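Local coordinates for basic helix-loop-helix, putative, expressed (Oryza sativa subsp. japonica, PDB 5LW0), which binds ADP-ribose through its macrodomain and probably acts in ADP-ribosylation signalling linked to the repair of DNA interstrand crosslinks, at residues A46-D51 / G193-P198; S31-R36 / N72-L77; G166-V171 / H187-L192. One frame throughout, in Å; residues are numbered along the deposited sequence. Where two conformers were deposited one is given.

Interaction 1: A46-D51 / G193-P198; sequences ADFQFD and GPNMNP. With AR6 ([(2R,3S,4R,5R)-5-(6-aminopurin-9-yl)-3,4-dihydroxy-oxolan-2-yl]methyl [hydroxy-[[(2R,3S,4R,5S)-3,4,5-trihydroxyoxolan-2-yl]methoxy]phosphoryl] hydrogen phosphate), chain C.
The ring of F48 packs between N195 and the bound ADP-ribose. CB of N195 makes a CH-pi contact over the middle of one face, 3.8 Å from the centroid of the F48 ring. C5D of the ligand lies over the opposite face. F48 CG stands beside its own backbone N, anti to the carbonyl carbon (chi1 -81°), and this lays that face against the distal ribose. Farther along, CE2 of the F50 ring meets CG of P194 at 3.8 Å, and CE of M196 packs obliquely near CD2 of the same ring.

Two hydrogen bonds join the loops. ND2 of N197 gives a nearly straight bond of 2.8 Å to O of D47. The backbone N of M196 reaches O of F48 at 2.9 Å. The amides of Q49 and N197 stack with their planes 6° apart. OD1 of N195 accepts from N of N197, an Asx turn.

Segment 46-51 holds the ligand's diphosphate through backbone nitrogens. A46 N and F48 N both donate to O1B of ADP-ribose, each at 3.0 Å, so two bonds grip this oxygen. D47 N donates to O1A of ADP-ribose at 2.9 Å.

Segment 46-51 lies in the loop between strand 37-40 and helix 52-69, with D51 as N-cap. Segment 193-198 follows strand 187-192. Helix 208-230 packs against F50 and P194.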
loop_
_atom_site.group_PDB
_atom_site.type_symbol
_atom_site.label_atom_id
_atom_site.label_comp_id
_atom_site.label_asym_id
_atom_site.label_seq_id
_atom_site.Cartn_x
_atom_site.Cartn_y
_atom_site.Cartn_z
ATOM N N ALA A 46 8.432 8.596 -0.003
ATOM C CA ALA A 46 9.883 8.497 0.344
ATOM C C ALA A 46 10.721 8.670 -0.920
ATOM O O ALA A 46 10.961 9.783 -1.304
ATOM C CB ALA A 46 10.208 7.224 1.075
ATOM N N ASP A 47 10.977 7.580 -1.646
ATOM C CA ASP A 47 11.743 7.665 -2.919
ATOM C C ASP A 47 11.129 8.632 -3.915
ATOM O O ASP A 47 11.854 9.318 -4.683
ATOM C CB ASP A 47 11.913 6.243 -3.563
ATOM C CG ASP A 47 12.834 5.287 -2.731
ATOM O OD1 ASP A 47 13.620 5.789 -1.889
ATOM O OD2 ASP A 47 12.760 4.010 -2.922
ATOM N N PHE A 48 9.792 8.714 -3.972
ATOM C CA PHE A 48 9.111 9.559 -4.948
ATOM C C PHE A 48 8.845 11.034 -4.449
ATOM O O PHE A 48 8.276 11.856 -5.178
ATOM C CB PHE A 48 7.777 8.920 -5.423
ATOM C CG PHE A 48 7.919 7.835 -6.529
ATOM C CD1 PHE A 48 9.150 7.506 -7.087
ATOM C CD2 PHE A 48 6.802 7.183 -7.006
ATOM C CE1 PHE A 48 9.262 6.494 -8.059
ATOM C CE2 PHE A 48 6.911 6.225 -8.025
ATOM C CZ PHE A 48 8.151 5.864 -8.514
ATOM N N GLN A 49 9.230 11.310 -3.206
ATOM C CA GLN A 49 9.318 12.679 -2.659
ATOM C C GLN A 49 8.034 13.483 -2.742
ATOM O O GLN A 49 8.040 14.738 -2.737
ATOM C CB GLN A 49 10.458 13.444 -3.357
ATOM C CG GLN A 49 11.770 12.785 -3.076
ATOM C CD GLN A 49 12.967 13.514 -3.695
ATOM O OE1 GLN A 49 12.831 14.365 -4.569
ATOM N NE2 GLN A 49 14.142 13.074 -3.305
ATOM N N PHE A 50 6.898 12.794 -2.623
ATOM C CA PHE A 50 5.648 13.494 -2.552
ATOM C C PHE A 50 5.453 14.158 -1.219
ATOM O O PHE A 50 5.644 13.558 -0.188
ATOM C CB PHE A 50 4.520 12.523 -2.869
ATOM C CG PHE A 50 3.220 13.163 -3.237
ATOM C CD1 PHE A 50 2.374 13.675 -2.303
ATOM C CD2 PHE A 50 2.787 13.165 -4.570
ATOM C CE1 PHE A 50 1.126 14.196 -2.670
ATOM C CE2 PHE A 50 1.580 13.693 -4.934
ATOM C CZ PHE A 50 0.719 14.206 -3.979
ATOM N N ASP A 51 5.012 15.419 -1.245
ATOM C CA ASP A 51 4.756 16.197 -0.011
ATOM C C ASP A 51 3.892 15.467 1.029
ATOM O O ASP A 51 2.784 15.000 0.720
ATOM C CB ASP A 51 4.027 17.459 -0.383
ATOM C CG ASP A 51 3.841 18.364 0.767
ATOM O OD1 ASP A 51 2.749 18.342 1.362
ATOM O OD2 ASP A 51 4.730 19.244 0.989
ATOM N N GLY A 193 2.543 5.071 -7.586
ATOM C CA GLY A 193 2.109 6.395 -7.298
ATOM C C GLY A 193 2.766 7.430 -8.218
ATOM O O GLY A 193 3.649 7.071 -8.948
ATOM N N PRO A 194 2.374 8.700 -8.083
ATOM C CA PRO A 194 3.062 9.791 -8.812
ATOM C C PRO A 194 4.425 9.997 -8.328
ATOM O O PRO A 194 4.745 9.826 -7.090
ATOM C CB PRO A 194 2.186 11.005 -8.508
ATOM C CG PRO A 194 1.560 10.710 -7.209
ATOM C CD PRO A 194 1.316 9.220 -7.220
ATOM N N ASN A 195 5.308 10.418 -9.226
ATOM C CA ASN A 195 6.667 10.660 -8.840
ATOM C C ASN A 195 6.983 12.183 -8.915
ATOM O O ASN A 195 6.702 12.823 -9.911
ATOM C CB ASN A 195 7.628 9.893 -9.723
ATOM C CG ASN A 195 9.032 10.330 -9.534
ATOM O OD1 ASN A 195 9.525 10.436 -8.430
ATOM N ND2 ASN A 195 9.712 10.640 -10.656
ATOM N N MET A 196 7.440 12.712 -7.783
ATOM C CA MET A 196 7.964 14.102 -7.687
ATOM C C MET A 196 9.474 14.215 -7.672
ATOM O O MET A 196 9.996 15.319 -7.552
ATOM C CB MET A 196 7.480 14.726 -6.406
ATOM C CG MET A 196 6.066 15.070 -6.392
ATOM S SD MET A 196 5.446 16.098 -7.797
ATOM C CE MET A 196 4.222 14.786 -7.973
ATOM N N ASN A 197 10.177 13.091 -7.677
ATOM C CA ASN A 197 11.642 13.032 -7.602
ATOM C C ASN A 197 12.256 13.133 -9.049
ATOM O O ASN A 197 11.941 12.315 -9.941
ATOM C CB ASN A 197 12.057 11.709 -6.974
ATOM C CG ASN A 197 13.529 11.627 -6.702
ATOM O OD1 ASN A 197 14.312 12.397 -7.248
ATOM N ND2 ASN A 197 13.920 10.682 -5.888
ATOM N N PRO A 198 13.047 14.185 -9.304
ATOM C CA PRO A 198 13.469 14.430 -10.707
ATOM C C PRO A 198 14.443 13.376 -11.239
ATOM O O PRO A 198 14.680 13.310 -12.440
ATOM C CB PRO A 198 14.129 15.836 -10.638
ATOM C CG PRO A 198 14.432 16.059 -9.199
ATOM C CD PRO A 198 13.393 15.296 -8.403
HETATM N N1 AR6 C . 7.588 -1.646 6.001
HETATM C C2 AR6 C . 6.730 -0.607 6.080
HETATM N N3 AR6 C . 6.933 0.565 5.509
HETATM C C4 AR6 C . 8.069 0.793 4.779
HETATM C C5 AR6 C . 9.032 -0.250 4.602
HETATM C C6 AR6 C . 8.741 -1.535 5.259
HETATM N N6 AR6 C . 9.539 -2.571 5.161
HETATM N N7 AR6 C . 10.073 0.278 3.801
HETATM C C8 AR6 C . 9.704 1.540 3.482
HETATM N N9 AR6 C . 8.490 1.860 4.060
HETATM P PA AR6 C . 8.986 3.981 -0.855
HETATM P PB AR6 C . 7.668 5.531 -3.031
HETATM C "C1'" AR6 C . 7.689 3.054 3.892
HETATM O O1A AR6 C . 10.235 4.861 -1.073
HETATM O O1B AR6 C . 8.017 6.867 -2.423
HETATM C C1D AR6 C . 10.765 1.850 -4.629
HETATM O O1D AR6 C . 12.009 1.251 -4.337
HETATM C "C2'" AR6 C . 8.415 4.389 3.778
HETATM O "O2'" AR6 C . 8.920 4.874 5.060
HETATM O O2A AR6 C . 9.133 2.512 -0.737
HETATM O O2B AR6 C . 6.309 5.314 -3.628
HETATM C C2D AR6 C . 10.322 1.438 -6.064
HETATM O O2D AR6 C . 11.399 0.694 -6.767
HETATM C "C3'" AR6 C . 7.349 5.238 3.130
HETATM O "O3'" AR6 C . 6.435 5.803 4.108
HETATM O O3A AR6 C . 7.886 4.288 -2.016
HETATM C C3D AR6 C . 9.976 2.727 -6.755
HETATM O O3D AR6 C . 11.057 2.976 -7.700
HETATM C "C4'" AR6 C . 6.594 4.244 2.227
HETATM O "O4'" AR6 C . 7.013 2.953 2.605
HETATM C C4D AR6 C . 9.956 3.798 -5.637
HETATM O O4D AR6 C . 10.766 3.315 -4.539
HETATM C "C5'" AR6 C . 6.860 4.433 0.755
HETATM O "O5'" AR6 C . 8.266 4.597 0.485
HETATM C C5D AR6 C . 8.584 4.079 -5.035
HETATM O O5D AR6 C . 8.761 5.232 -4.182
#

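Interaction 2: S31-R36 / N72-L77; sequences SDISSR and NIRLVL
Two inner strands of the macrodomain sheet begin here, where the turn leading into strand 37-40 meets the start of strand 74-79. R36 and R74 carry much of the contact. The backbone O of R36 accepts from N of R74 at 2.9 Å. The side chain of R36 reaches the carbonyl of N72. NH1 of R36 donates to O of N72 at 3.0 Å and the bond is nearly straight, 166°. The carbonyl of N72 lies at the edge of the guanidinium, close to its plane, but the nitrogen stands above the plane of that carbonyl.

The other edge of the R36 group is also held. NE and NH2 of R36 both grip O of S31, each at 3.0 Å, from one face of that carbonyl's plane. The bend at chi3 (-67°) lets one guanidinium join S31 to N72. This fixes its rotation.

The two strands are parallel neighbours in the mixed sheet of the macrodomain. The bond from R74 N to R36 O continues into backbone bonds of R74 and V76 with L38. The turn before strand 37-40 is a short 3-10 segment at residues 34-35. An Asx turn opens it: N of S34 donates to OD2 of D32.

In one of the two deposited conformers of R74, I33 lies over one face of its guanidinium. There I33 CG1 is 3.5 Å from R74 CZ, and the two side chains cross at about a right angle. This contact is less certain than the others. The polar end of R74 has its partner elsewhere, since NE donates to OG1 of T37. Helix 208-230 touches R36 through V230 and I73 through F226 and V227.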
loop_
_atom_site.group_PDB
_atom_site.type_symbol
_atom_site.label_atom_id
_atom_site.label_comp_id
_atom_site.label_asym_id
_atom_site.label_seq_id
_atom_site.Cartn_x
_atom_site.Cartn_y
_atom_site.Cartn_z
ATOM N N SER A 31 -15.594 -14.320 6.411
ATOM C CA SER A 31 -14.255 -14.876 6.537
ATOM C C SER A 31 -13.523 -14.220 7.731
ATOM O O SER A 31 -13.987 -13.216 8.319
ATOM C CB SER A 31 -13.469 -14.640 5.246
ATOM O OG SER A 31 -13.398 -13.244 4.957
ATOM N N ASP A 32 -12.370 -14.766 8.051
ATOM C CA ASP A 32 -11.585 -14.274 9.152
ATOM C C ASP A 32 -11.176 -12.801 8.840
ATOM O O ASP A 32 -10.958 -12.433 7.697
ATOM C CB ASP A 32 -10.334 -15.137 9.326
ATOM C CG ASP A 32 -9.506 -14.725 10.530
ATOM O OD1 ASP A 32 -9.917 -15.033 11.671
ATOM O OD2 ASP A 32 -8.448 -14.090 10.348
ATOM N N ILE A 33 -11.039 -12.026 9.889
ATOM C CA ILE A 33 -10.617 -10.632 9.788
ATOM C C ILE A 33 -9.320 -10.474 9.005
ATOM O O ILE A 33 -9.184 -9.489 8.249
ATOM C CB ILE A 33 -10.507 -9.954 11.197
ATOM C CG1 ILE A 33 -10.256 -8.436 11.056
ATOM C CG2 ILE A 33 -9.456 -10.594 12.046
ATOM C CD1 ILE A 33 -11.346 -7.722 10.349
ATOM N N SER A 34 -8.346 -11.358 9.167
ATOM C CA SER A 34 -7.061 -11.220 8.462
ATOM C C SER A 34 -7.236 -11.281 6.973
ATOM O O SER A 34 -6.549 -10.597 6.240
ATOM C CB SER A 34 -6.071 -12.308 8.897
ATOM O OG SER A 34 -6.426 -13.549 8.350
ATOM N N SER A 35 -8.249 -12.021 6.525
ATOM C CA SER A 35 -8.529 -12.143 5.101
ATOM C C SER A 35 -9.188 -10.890 4.551
ATOM O O SER A 35 -9.258 -10.718 3.332
ATOM C CB SER A 35 -9.400 -13.398 4.800
ATOM O OG SER A 35 -10.748 -13.157 5.091
ATOM N N ARG A 36 -9.682 -10.013 5.450
ATOM C CA ARG A 36 -10.341 -8.822 5.052
ATOM C C ARG A 36 -9.600 -7.568 5.521
ATOM O O ARG A 36 -10.170 -6.540 5.628
ATOM C CB ARG A 36 -11.783 -8.817 5.610
ATOM C CG ARG A 36 -12.678 -9.892 4.970
ATOM C CD ARG A 36 -14.050 -9.990 5.595
ATOM N NE ARG A 36 -14.027 -10.481 6.970
ATOM C CZ ARG A 36 -14.242 -9.761 8.062
ATOM N NH1 ARG A 36 -14.485 -8.463 7.999
ATOM N NH2 ARG A 36 -14.183 -10.354 9.261
ATOM N N ASN A 72 -17.121 -4.314 5.985
ATOM C CA ASN A 72 -16.460 -5.533 6.384
ATOM C C ASN A 72 -15.045 -5.598 5.856
ATOM O O ASN A 72 -14.547 -6.655 5.588
ATOM C CB ASN A 72 -17.259 -6.761 5.906
ATOM C CG ASN A 72 -18.721 -6.762 6.408
ATOM O OD1 ASN A 72 -19.664 -7.044 5.644
ATOM N ND2 ASN A 72 -18.914 -6.395 7.670
ATOM N N ILE A 73 -14.449 -4.442 5.609
ATOM C CA ILE A 73 -12.989 -4.402 5.278
ATOM C C ILE A 73 -12.307 -3.594 6.324
ATOM O O ILE A 73 -12.905 -2.747 6.965
ATOM C CB ILE A 73 -12.677 -3.818 3.888
ATOM C CG1 ILE A 73 -13.256 -2.388 3.723
ATOM C CG2 ILE A 73 -13.152 -4.756 2.804
ATOM C CD1 ILE A 73 -12.689 -1.620 2.524
ATOM N N ARG A 74 -11.016 -3.856 6.486
ATOM C CA ARG A 74 -10.211 -3.106 7.411
ATOM C C ARG A 74 -8.937 -2.680 6.702
ATOM O O ARG A 74 -8.351 -3.451 5.952
ATOM C CB ARG A 74 -9.883 -3.977 8.646
ATOM C CG ARG A 74 -9.145 -3.258 9.729
ATOM C CD ARG A 74 -9.046 -4.158 11.004
ATOM N NE ARG A 74 -8.236 -5.356 10.768
ATOM C CZ ARG A 74 -7.771 -6.138 11.727
ATOM N NH1 ARG A 74 -7.991 -5.783 13.014
ATOM N NH2 ARG A 74 -6.988 -7.194 11.411
ATOM N N LEU A 75 -8.534 -1.430 6.938
ATOM C CA LEU A 75 -7.389 -0.828 6.256
ATOM C C LEU A 75 -6.376 -0.374 7.285
ATOM O O LEU A 75 -6.723 0.295 8.225
ATOM C CB LEU A 75 -7.854 0.386 5.444
ATOM C CG LEU A 75 -8.968 0.084 4.421
ATOM C CD1 LEU A 75 -9.485 1.391 3.791
ATOM C CD2 LEU A 75 -8.466 -0.817 3.355
ATOM N N VAL A 76 -5.123 -0.714 7.077
ATOM C CA VAL A 76 -4.075 -0.415 8.073
ATOM C C VAL A 76 -2.870 0.255 7.331
ATOM O O VAL A 76 -2.276 -0.343 6.469
ATOM C CB VAL A 76 -3.569 -1.666 8.815
ATOM C CG1 VAL A 76 -2.533 -1.269 9.844
ATOM C CG2 VAL A 76 -4.693 -2.410 9.454
ATOM N N LEU A 77 -2.602 1.526 7.663
ATOM C CA LEU A 77 -1.457 2.242 7.152
ATOM C C LEU A 77 -0.236 1.894 8.009
ATOM O O LEU A 77 -0.261 2.122 9.235
ATOM C CB LEU A 77 -1.714 3.750 7.114
ATOM C CG LEU A 77 -0.488 4.635 6.742
ATOM C CD1 LEU A 77 -0.035 4.412 5.291
ATOM C CD2 LEU A 77 -0.832 6.060 6.994
#

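Interaction 3: G166-V171 / H187-L192; sequences GSSVAV and HIIHVL
V169 and H190 face each other as a hydrogen-bonded pair, and so do V171 and I188. In the first pair, N of V169 donates to O of H190 at 2.9 Å, and N of H190 returns a bond to O of V169 at 3.0 Å. In the second, V171 N gives to I188 O at 2.8 Å and I188 N to V171 O at 2.9 Å. At the other end, L192 N donates to S167 O at 3.0 Å and G166 N to L192 O at 2.8 Å. I189 bonds I125 and N127 through its backbone, and V191 bonds N127 and A129, along and just past strand 124-128.

H190 bonds through NE2 to T156 and through ND1 to N127. OG of S168 is bonded to S221 and N225.

V171 CG2 touches CD2 of the H190 ring at 3.7 Å. I189 CG1, anti to the carbonyl carbon (chi1 -53°), meets A170 CB. Its CG2 packs on S168 CB, and helix 208-230 adds L222 and F226. Replacing I189 with an alanine would probably leave a gap between the strands and this helix.

This is the antiparallel edge pair of a macrodomain's mixed sheet, with helices packed on both faces.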
loop_
_atom_site.group_PDB
_atom_site.type_symbol
_atom_site.label_atom_id
_atom_site.label_comp_id
_atom_site.label_asym_id
_atom_site.label_seq_id
_atom_site.Cartn_x
_atom_site.Cartn_y
_atom_site.Cartn_z
ATOM N N GLY A 166 -0.874 5.847 -10.953
ATOM C CA GLY A 166 -2.247 5.932 -10.571
ATOM C C GLY A 166 -2.998 4.637 -10.680
ATOM O O GLY A 166 -4.199 4.638 -10.684
ATOM N N SER A 167 -2.286 3.552 -10.882
ATOM C CA SER A 167 -2.912 2.240 -11.086
ATOM C C SER A 167 -2.231 1.172 -10.250
ATOM O O SER A 167 -1.167 1.400 -9.599
ATOM C CB SER A 167 -2.906 1.861 -12.552
ATOM O OG SER A 167 -1.608 1.622 -13.004
ATOM N N SER A 168 -2.857 0.013 -10.185
ATOM C CA SER A 168 -2.357 -1.045 -9.332
ATOM C C SER A 168 -2.715 -2.382 -9.958
ATOM O O SER A 168 -3.549 -2.435 -10.881
ATOM C CB SER A 168 -2.912 -0.933 -7.929
ATOM O OG SER A 168 -4.293 -1.127 -7.929
ATOM N N VAL A 169 -2.066 -3.450 -9.497
ATOM C CA VAL A 169 -2.374 -4.813 -9.938
ATOM C C VAL A 169 -2.217 -5.794 -8.783
ATOM O O VAL A 169 -1.274 -5.728 -8.052
ATOM C CB VAL A 169 -1.502 -5.244 -11.154
ATOM C CG1 VAL A 169 -0.058 -5.226 -10.841
ATOM C CG2 VAL A 169 -1.930 -6.624 -11.666
ATOM N N ALA A 170 -3.229 -6.652 -8.616
ATOM C CA ALA A 170 -3.271 -7.634 -7.568
ATOM C C ALA A 170 -2.641 -8.872 -8.030
ATOM O O ALA A 170 -2.955 -9.382 -9.121
ATOM C CB ALA A 170 -4.707 -7.923 -7.152
ATOM N N VAL A 171 -1.754 -9.396 -7.197
ATOM C CA VAL A 171 -1.019 -10.636 -7.552
ATOM C C VAL A 171 -1.206 -11.636 -6.446
ATOM O O VAL A 171 -0.832 -11.369 -5.297
ATOM C CB VAL A 171 0.472 -10.328 -7.725
ATOM C CG1 VAL A 171 1.257 -11.611 -8.064
ATOM C CG2 VAL A 171 0.683 -9.260 -8.816
ATOM N N HIS A 187 -1.821 -12.240 -0.962
ATOM C CA HIS A 187 -1.838 -11.376 -2.133
ATOM C C HIS A 187 -1.017 -10.158 -1.877
ATOM O O HIS A 187 -0.984 -9.651 -0.755
ATOM C CB HIS A 187 -3.294 -10.887 -2.447
ATOM C CG HIS A 187 -4.239 -11.969 -2.843
ATOM N ND1 HIS A 187 -4.865 -12.782 -1.925
ATOM C CD2 HIS A 187 -4.726 -12.324 -4.048
ATOM C CE1 HIS A 187 -5.630 -13.640 -2.551
ATOM N NE2 HIS A 187 -5.616 -13.344 -3.833
ATOM N N ILE A 188 -0.360 -9.703 -2.926
ATOM C CA ILE A 188 0.337 -8.435 -2.920
ATOM C C ILE A 188 -0.273 -7.570 -4.007
ATOM O O ILE A 188 -0.468 -8.030 -5.110
ATOM C CB ILE A 188 1.846 -8.661 -3.184
ATOM C CG1 ILE A 188 2.446 -9.406 -1.930
ATOM C CG2 ILE A 188 2.542 -7.351 -3.488
ATOM C CD1 ILE A 188 3.802 -9.898 -2.134
ATOM N N ILE A 189 -0.566 -6.338 -3.689
ATOM C CA ILE A 189 -1.057 -5.418 -4.675
ATOM C C ILE A 189 0.015 -4.395 -4.946
ATOM O O ILE A 189 0.280 -3.547 -4.100
ATOM C CB ILE A 189 -2.397 -4.719 -4.216
ATOM C CG1 ILE A 189 -3.434 -5.755 -3.816
ATOM C CG2 ILE A 189 -2.864 -3.802 -5.323
ATOM C CD1 ILE A 189 -4.707 -5.171 -3.202
ATOM N N HIS A 190 0.611 -4.446 -6.158
ATOM C CA HIS A 190 1.577 -3.470 -6.574
ATOM C C HIS A 190 0.826 -2.193 -6.959
ATOM O O HIS A 190 -0.065 -2.248 -7.784
ATOM C CB HIS A 190 2.326 -3.951 -7.790
ATOM C CG HIS A 190 3.086 -5.226 -7.584
ATOM N ND1 HIS A 190 4.158 -5.324 -6.726
ATOM C CD2 HIS A 190 2.993 -6.415 -8.200
ATOM C CE1 HIS A 190 4.689 -6.538 -6.820
ATOM N NE2 HIS A 190 3.981 -7.230 -7.688
ATOM N N VAL A 191 1.288 -1.044 -6.471
ATOM C CA VAL A 191 0.673 0.257 -6.736
ATOM C C VAL A 191 1.748 1.205 -7.247
ATOM O O VAL A 191 2.864 1.226 -6.668
ATOM C CB VAL A 191 0.146 0.868 -5.440
ATOM C CG1 VAL A 191 -0.600 2.120 -5.788
ATOM C CG2 VAL A 191 -0.729 -0.107 -4.695
ATOM N N LEU A 192 1.469 1.954 -8.288
ATOM C CA LEU A 192 2.442 2.959 -8.781
ATOM C C LEU A 192 1.873 4.335 -8.469
ATOM O O LEU A 192 0.860 4.760 -9.060
ATOM C CB LEU A 192 2.695 2.817 -10.266
ATOM C CG LEU A 192 3.761 3.809 -10.806
ATOM C CD1 LEU A 192 5.093 3.574 -10.159
ATOM C CD2 LEU A 192 3.839 3.688 -12.306
#

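How the interactions relate
Interactions 2 and 3 lie on the same mixed sheet, with centres about 17 Å apart and no touch. Interaction 2 joins the turn before strand 37-40 to the start of strand 74-79. Interaction 3 joins strands 187-192 and 167-172 at the antiparallel edge. Interaction 1 sits in the loops after strands 37-40 and 187-192, so the sheet bears the loops that meet ADP-ribose. It touches interaction 3, where F48 CE2 packs on L192 CD1 at 3.9 Å. Interactions 1 and 2 lie on opposite sides of the chain's centre, about 28 Å apart between centres. Along the chain their segments alternate, while interaction 3 is nested inside interaction 1. Helix 208-230 packs against all three.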